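Local coordinates for protein serine-threonine phosphatase 2C (Toxoplasma gondii, PDB 2I44) that probably removes phosphate groups from serine and threonine residues of other proteins as a metal-dependent phosphatase, and binds calcium ions, at residues Tyr117-Cys128 and Ala232-Met240. Residues are numbered along the deposited sequence; the frame is centred on the assembly and turned at random.
Sequences YKNADNELVKMC and AFGGKDLKM
Tyr117 sets its ring nearly parallel to that of Phe233: with planes 5° apart and centroids 5.3 Å apart, the rings are slid past each other and barely overlap; the closest atoms are Tyr117 CD1 and Phe233 CZ, 3.4 Å apart. Tyr117 OH is hydrogen-bonded to Thr142 and Ser140. Ala120 adds its methyl beside Phe233 CE1. Asp121 is the polar centre: with CG anti to the backbone N (chi1 -168°), its carboxylate reaches the strand. OD1 accepts the Gly234 N-H at 2.8 Å, a fairly straight bond (160°) nearly in line with the C-O bond, while OD2 forms a 2.7 Å salt bridge with Lys239 NZ, on its syn side but well out of the carboxylate plane. That ammonium also donates to Ala232 O and Gly234 O, so three oxygens grip it; OD2 accepts a second bond from Asn245. Leu124 CD2 packs 3.7 Å from Phe233 CB and also lies close to Gly234 N, an apolar flank for the polar cluster. Farther along, Val125 and Cys128 meet the aliphatic part of Lys236, whose CE lies 3.7 Å from Cys128 O; the chain bends at its last two torsions, and NZ pairs with Asp237 and Asp134. Helix 98-130 is thereby packed against strand 233-234, an edge of one sheet of the PP2C alpha-beta sandwich; the Phe233 side chain lies about 8 Å from calcium-binding Gly61.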
ATOM      1  N   TYR A 117       1.776 -11.244  -0.991  1.00 16.98           N
ATOM      2  CA  TYR A 117       0.806 -10.675  -1.913  1.00 17.70           C
ATOM      3  C   TYR A 117      -0.034 -11.730  -2.616  1.00 17.33           C
ATOM      4  O   TYR A 117      -1.258 -11.705  -2.542  1.00 15.43           O
ATOM      5  CB  TYR A 117       1.515  -9.793  -2.945  1.00 18.03           C
ATOM      6  CG  TYR A 117       1.633  -8.352  -2.498  1.00 17.78           C
ATOM      7  CD1 TYR A 117       0.573  -7.459  -2.672  1.00 16.81           C
ATOM      8  CD2 TYR A 117       2.777  -7.897  -1.835  1.00 17.45           C
ATOM      9  CE1 TYR A 117       0.651  -6.146  -2.196  1.00 17.77           C
ATOM     10  CE2 TYR A 117       2.860  -6.589  -1.353  1.00 17.19           C
ATOM     11  CZ  TYR A 117       1.794  -5.719  -1.537  1.00 17.68           C
ATOM     12  OH  TYR A 117       1.883  -4.423  -1.077  1.00 14.94           O
ATOM     13  N   LYS A 118       0.627 -12.664  -3.286  1.00 18.85           N
ATOM     14  CA  LYS A 118      -0.080 -13.707  -4.012  1.00 18.34           C
ATOM     15  C   LYS A 118      -0.924 -14.614  -3.127  1.00 18.65           C
ATOM     16  O   LYS A 118      -2.040 -14.966  -3.496  1.00 17.14           O
ATOM     17  CB  LYS A 118       0.914 -14.526  -4.835  1.00 22.20           C
ATOM     18  CG  LYS A 118       1.544 -13.725  -5.970  1.00 24.12           C
ATOM     19  CD  LYS A 118       2.739 -14.434  -6.568  1.00 26.13           C
ATOM     20  CE  LYS A 118       3.349 -13.628  -7.699  1.00 26.34           C
ATOM     21  NZ  LYS A 118       4.711 -14.112  -8.053  1.00 27.87           N
ATOM     22  N   ASN A 119      -0.409 -14.980  -1.956  1.00 19.79           N
ATOM     23  CA  ASN A 119      -1.162 -15.853  -1.058  1.00 18.93           C
ATOM     24  C   ASN A 119      -2.314 -15.112  -0.396  1.00 19.62           C
ATOM     25  O   ASN A 119      -3.404 -15.665  -0.213  1.00 18.12           O
ATOM     26  CB  ASN A 119      -0.243 -16.467   0.004  1.00 18.67           C
ATOM     27  CG  ASN A 119       0.741 -17.455  -0.589  1.00 20.08           C
ATOM     28  OD1 ASN A 119       0.451 -18.097  -1.600  1.00 17.74           O
ATOM     29  ND2 ASN A 119       1.903 -17.592   0.039  1.00 16.94           N
ATOM     30  N   ALA A 120      -2.082 -13.853  -0.040  1.00 17.82           N
ATOM     31  CA  ALA A 120      -3.140 -13.069   0.577  1.00 16.19           C
ATOM     32  C   ALA A 120      -4.238 -12.820  -0.447  1.00 15.43           C
ATOM     33  O   ALA A 120      -5.416 -12.777  -0.102  1.00 16.11           O
ATOM     34  CB  ALA A 120      -2.593 -11.754   1.091  1.00 16.16           C
ATOM     35  N   ASP A 121      -3.867 -12.661  -1.713  1.00 14.90           N
ATOM     36  CA  ASP A 121      -4.893 -12.413  -2.716  1.00 16.37           C
ATOM     37  C   ASP A 121      -5.693 -13.667  -3.028  1.00 15.78           C
ATOM     38  O   ASP A 121      -6.900 -13.594  -3.243  1.00 16.06           O
ATOM     39  CB  ASP A 121      -4.311 -11.846  -4.011  1.00 14.88           C
ATOM     40  CG  ASP A 121      -5.396 -11.316  -4.938  1.00 16.03           C
ATOM     41  OD1 ASP A 121      -6.216 -10.490  -4.473  1.00 15.86           O
ATOM     42  OD2 ASP A 121      -5.442 -11.723  -6.119  1.00 17.15           O
ATOM     43  N   ASN A 122      -5.029 -14.818  -3.060  1.00 17.78           N
ATOM     44  CA  ASN A 122      -5.742 -16.063  -3.340  1.00 19.09           C
ATOM     45  C   ASN A 122      -6.797 -16.273  -2.266  1.00 18.29           C
ATOM     46  O   ASN A 122      -7.941 -16.603  -2.564  1.00 20.22           O
ATOM     47  CB  ASN A 122      -4.785 -17.264  -3.367  1.00 18.69           C
ATOM     48  CG  ASN A 122      -3.851 -17.233  -4.555  1.00 20.59           C
ATOM     49  OD1 ASN A 122      -4.150 -16.614  -5.579  1.00 20.18           O
ATOM     50  ND2 ASN A 122      -2.717 -17.917  -4.435  1.00 21.63           N
ATOM     51  N   GLU A 123      -6.416 -16.056  -1.013  1.00 18.56           N
ATOM     52  CA  GLU A 123      -7.342 -16.240   0.092  1.00 20.57           C
ATOM     53  C   GLU A 123      -8.483 -15.225   0.030  1.00 19.47           C
ATOM     54  O   GLU A 123      -9.643 -15.563   0.273  1.00 16.22           O
ATOM     55  CB  GLU A 123      -6.610 -16.110   1.426  1.00 22.59           C
ATOM     56  CG  GLU A 123      -7.409 -16.659   2.596  1.00 28.76           C
ATOM     57  CD  GLU A 123      -6.776 -16.339   3.932  1.00 30.66           C
ATOM     58  OE1 GLU A 123      -5.534 -16.181   3.976  1.00 32.09           O
ATOM     59  OE2 GLU A 123      -7.516 -16.256   4.936  1.00 31.02           O
ATOM     60  N   LEU A 124      -8.150 -13.982  -0.295  1.00 18.21           N
ATOM     61  CA  LEU A 124      -9.166 -12.940  -0.399  1.00 18.95           C
ATOM     62  C   LEU A 124     -10.168 -13.269  -1.519  1.00 18.27           C
ATOM     63  O   LEU A 124     -11.383 -13.206  -1.317  1.00 17.76           O
ATOM     64  CB  LEU A 124      -8.512 -11.580  -0.673  1.00 18.76           C
ATOM     65  CG  LEU A 124      -9.471 -10.393  -0.822  1.00 21.66           C
ATOM     66  CD1 LEU A 124     -10.227 -10.182   0.483  1.00 19.81           C
ATOM     67  CD2 LEU A 124      -8.694  -9.134  -1.193  1.00 19.66           C
ATOM     68  N   VAL A 125      -9.649 -13.622  -2.691  1.00 16.44           N
ATOM     69  CA  VAL A 125     -10.490 -13.944  -3.840  1.00 18.91           C
ATOM     70  C   VAL A 125     -11.440 -15.110  -3.561  1.00 20.83           C
ATOM     71  O   VAL A 125     -12.575 -15.119  -4.040  1.00 19.84           O
ATOM     72  CB  VAL A 125      -9.629 -14.255  -5.099  1.00 20.95           C
ATOM     73  CG1 VAL A 125     -10.514 -14.757  -6.232  1.00 17.27           C
ATOM     74  CG2 VAL A 125      -8.886 -12.983  -5.552  1.00 20.35           C
ATOM     75  N   LYS A 126     -10.978 -16.097  -2.800  1.00 22.65           N
ATOM     76  CA  LYS A 126     -11.831 -17.230  -2.453  1.00 25.19           C
ATOM     77  C   LYS A 126     -12.952 -16.732  -1.547  1.00 24.67           C
ATOM     78  O   LYS A 126     -14.069 -17.245  -1.585  1.00 25.15           O
ATOM     79  CB  LYS A 126     -11.024 -18.315  -1.734  1.00 27.41           C
ATOM     80  CG  LYS A 126     -10.036 -19.037  -2.632  1.00 31.86           C
ATOM     81  CD  LYS A 126      -9.186 -20.008  -1.833  1.00 35.41           C
ATOM     82  CE  LYS A 126      -8.034 -20.540  -2.667  1.00 37.21           C
ATOM     83  NZ  LYS A 126      -7.110 -21.360  -1.831  1.00 41.71           N
HETATM   84  N   MSE A 127     -12.648 -15.734  -0.722  1.00 25.19           N
HETATM   85  CA  MSE A 127     -13.661 -15.174   0.158  1.00 27.10           C
HETATM   86  C   MSE A 127     -14.670 -14.422  -0.699  1.00 27.77           C
HETATM   87  O   MSE A 127     -15.880 -14.485  -0.461  1.00 27.79           O
HETATM   88  CB  MSE A 127     -13.041 -14.210   1.164  1.00 28.22           C
HETATM   89  CG  MSE A 127     -12.145 -14.864   2.201  1.00 31.76           C
HETATM   90 SE   MSE A 127     -11.454 -13.543   3.448  1.00 39.57          SE
HETATM   91  CE  MSE A 127     -13.101 -13.169   4.416  1.00 33.84           C
ATOM     92  N   CYS A 128     -14.164 -13.707  -1.701  1.00 26.39           N
ATOM     93  CA  CYS A 128     -15.025 -12.948  -2.599  1.00 26.72           C
ATOM     94  C   CYS A 128     -15.951 -13.891  -3.359  1.00 28.45           C
ATOM     95  O   CYS A 128     -17.090 -13.538  -3.670  1.00 28.99           O
ATOM     96  CB  CYS A 128     -14.187 -12.139  -3.588  1.00 25.44           C
ATOM     97  SG  CYS A 128     -13.202 -10.836  -2.818  1.00 23.29           S
ATOM     98  N   ALA A 232      -4.139  -5.152  -8.177  1.00 13.74           N
ATOM     99  CA  ALA A 232      -4.845  -4.977  -6.920  1.00 13.67           C
ATOM    100  C   ALA A 232      -5.248  -6.275  -6.245  1.00 14.12           C
ATOM    101  O   ALA A 232      -5.153  -7.364  -6.826  1.00 12.29           O
ATOM    102  CB  ALA A 232      -6.094  -4.143  -7.163  1.00 17.25           C
ATOM    103  N   PHE A 233      -5.683  -6.141  -4.998  1.00 10.81           N
ATOM    104  CA  PHE A 233      -6.183  -7.275  -4.241  1.00 13.86           C
ATOM    105  C   PHE A 233      -7.668  -7.331  -4.607  1.00 13.58           C
ATOM    106  O   PHE A 233      -8.297  -6.296  -4.801  1.00 13.23           O
ATOM    107  CB  PHE A 233      -6.082  -7.029  -2.740  1.00 13.73           C
ATOM    108  CG  PHE A 233      -4.732  -7.312  -2.156  1.00 14.33           C
ATOM    109  CD1 PHE A 233      -4.162  -8.573  -2.270  1.00 12.10           C
ATOM    110  CD2 PHE A 233      -4.057  -6.331  -1.437  1.00 15.31           C
ATOM    111  CE1 PHE A 233      -2.945  -8.859  -1.679  1.00 12.80           C
ATOM    112  CE2 PHE A 233      -2.831  -6.605  -0.835  1.00 15.54           C
ATOM    113  CZ  PHE A 233      -2.274  -7.875  -0.956  1.00 16.62           C
ATOM    114  N   GLY A 234      -8.230  -8.529  -4.706  1.00 15.15           N
ATOM    115  CA  GLY A 234      -9.642  -8.626  -5.023  1.00 13.15           C
ATOM    116  C   GLY A 234      -9.957  -8.494  -6.501  1.00 12.66           C
ATOM    117  O   GLY A 234      -9.224  -9.009  -7.339  1.00 13.03           O
ATOM    118  N   GLY A 235     -11.049  -7.810  -6.828  1.00 11.47           N
ATOM    119  CA  GLY A 235     -11.422  -7.669  -8.220  1.00 12.38           C
ATOM    120  C   GLY A 235     -11.644  -9.044  -8.838  1.00 13.87           C
ATOM    121  O   GLY A 235     -11.197  -9.317  -9.954  1.00 14.19           O
ATOM    122  N   LYS A 236     -12.349  -9.910  -8.114  1.00 13.64           N
ATOM    123  CA  LYS A 236     -12.615 -11.272  -8.588  1.00 16.27           C
ATOM    124  C   LYS A 236     -12.939 -11.369 -10.077  1.00 15.31           C
ATOM    125  O   LYS A 236     -12.271 -12.090 -10.817  1.00 15.41           O
ATOM    126  CB  LYS A 236     -13.757 -11.912  -7.783  1.00 14.33           C
ATOM    127  CG  LYS A 236     -14.098 -13.345  -8.219  1.00 17.90           C
ATOM    128  CD  LYS A 236     -15.085 -14.018  -7.257  1.00 14.94           C
ATOM    129  CE  LYS A 236     -16.481 -13.412  -7.315  1.00 14.30           C
ATOM    130  NZ  LYS A 236     -17.197 -13.742  -8.576  1.00 15.20           N
ATOM    131  N   ASP A 237     -13.946 -10.632 -10.523  1.00 16.63           N
ATOM    132  CA  ASP A 237     -14.347 -10.690 -11.924  1.00 18.03           C
ATOM    133  C   ASP A 237     -13.509  -9.885 -12.918  1.00 17.80           C
ATOM    134  O   ASP A 237     -13.965  -9.575 -14.020  1.00 18.80           O
ATOM    135  CB  ASP A 237     -15.832 -10.334 -12.043  1.00 19.15           C
ATOM    136  CG  ASP A 237     -16.733 -11.409 -11.431  1.00 22.00           C
ATOM    137  OD1 ASP A 237     -16.195 -12.320 -10.765  1.00 21.30           O
ATOM    138  OD2 ASP A 237     -17.969 -11.344 -11.613  1.00 24.40           O
ATOM    139  N   LEU A 238     -12.282  -9.560 -12.526  1.00 18.22           N
ATOM    140  CA  LEU A 238     -11.353  -8.843 -13.400  1.00 18.87           C
ATOM    141  C   LEU A 238     -10.002  -9.559 -13.383  1.00 19.77           C
ATOM    142  O   LEU A 238      -9.158  -9.352 -14.261  1.00 21.61           O
ATOM    143  CB  LEU A 238     -11.169  -7.391 -12.940  1.00 19.64           C
ATOM    144  CG  LEU A 238     -12.335  -6.417 -13.129  1.00 16.46           C
ATOM    145  CD1 LEU A 238     -11.962  -5.063 -12.549  1.00 14.82           C
ATOM    146  CD2 LEU A 238     -12.690  -6.303 -14.613  1.00 14.51           C
ATOM    147  N   LYS A 239      -9.808 -10.417 -12.386  1.00 18.93           N
ATOM    148  CA  LYS A 239      -8.553 -11.150 -12.237  1.00 21.12           C
ATOM    149  C   LYS A 239      -8.247 -12.064 -13.428  1.00 21.55           C
ATOM    150  O   LYS A 239      -7.102 -12.494 -13.608  1.00 22.52           O
ATOM    151  CB  LYS A 239      -8.567 -11.959 -10.925  1.00 20.23           C
ATOM    152  CG  LYS A 239      -7.444 -11.588  -9.925  1.00 22.87           C
ATOM    153  CD  LYS A 239      -7.302 -10.079  -9.747  1.00 25.42           C
ATOM    154  CE  LYS A 239      -6.181  -9.681  -8.776  1.00 19.79           C
ATOM    155  NZ  LYS A 239      -6.601  -9.669  -7.334  1.00 19.19           N
HETATM  156  N   MSE A 240      -9.256 -12.360 -14.245  1.00 18.66           N
HETATM  157  CA  MSE A 240      -9.032 -13.212 -15.406  1.00 19.90           C
HETATM  158  C   MSE A 240      -8.914 -12.349 -16.656  1.00 18.76           C
HETATM  159  O   MSE A 240      -8.682 -12.857 -17.751  1.00 16.35           O
HETATM  160  CB  MSE A 240     -10.169 -14.241 -15.578  1.00 22.89           C
HETATM  161  CG  MSE A 240     -11.536 -13.662 -16.000  1.00 29.81           C
HETATM  162 SE   MSE A 240     -12.574 -12.826 -14.561  1.00 42.78          SE
HETATM  163  CE  MSE A 240     -13.455 -14.413 -13.875  1.00 34.29           C
TER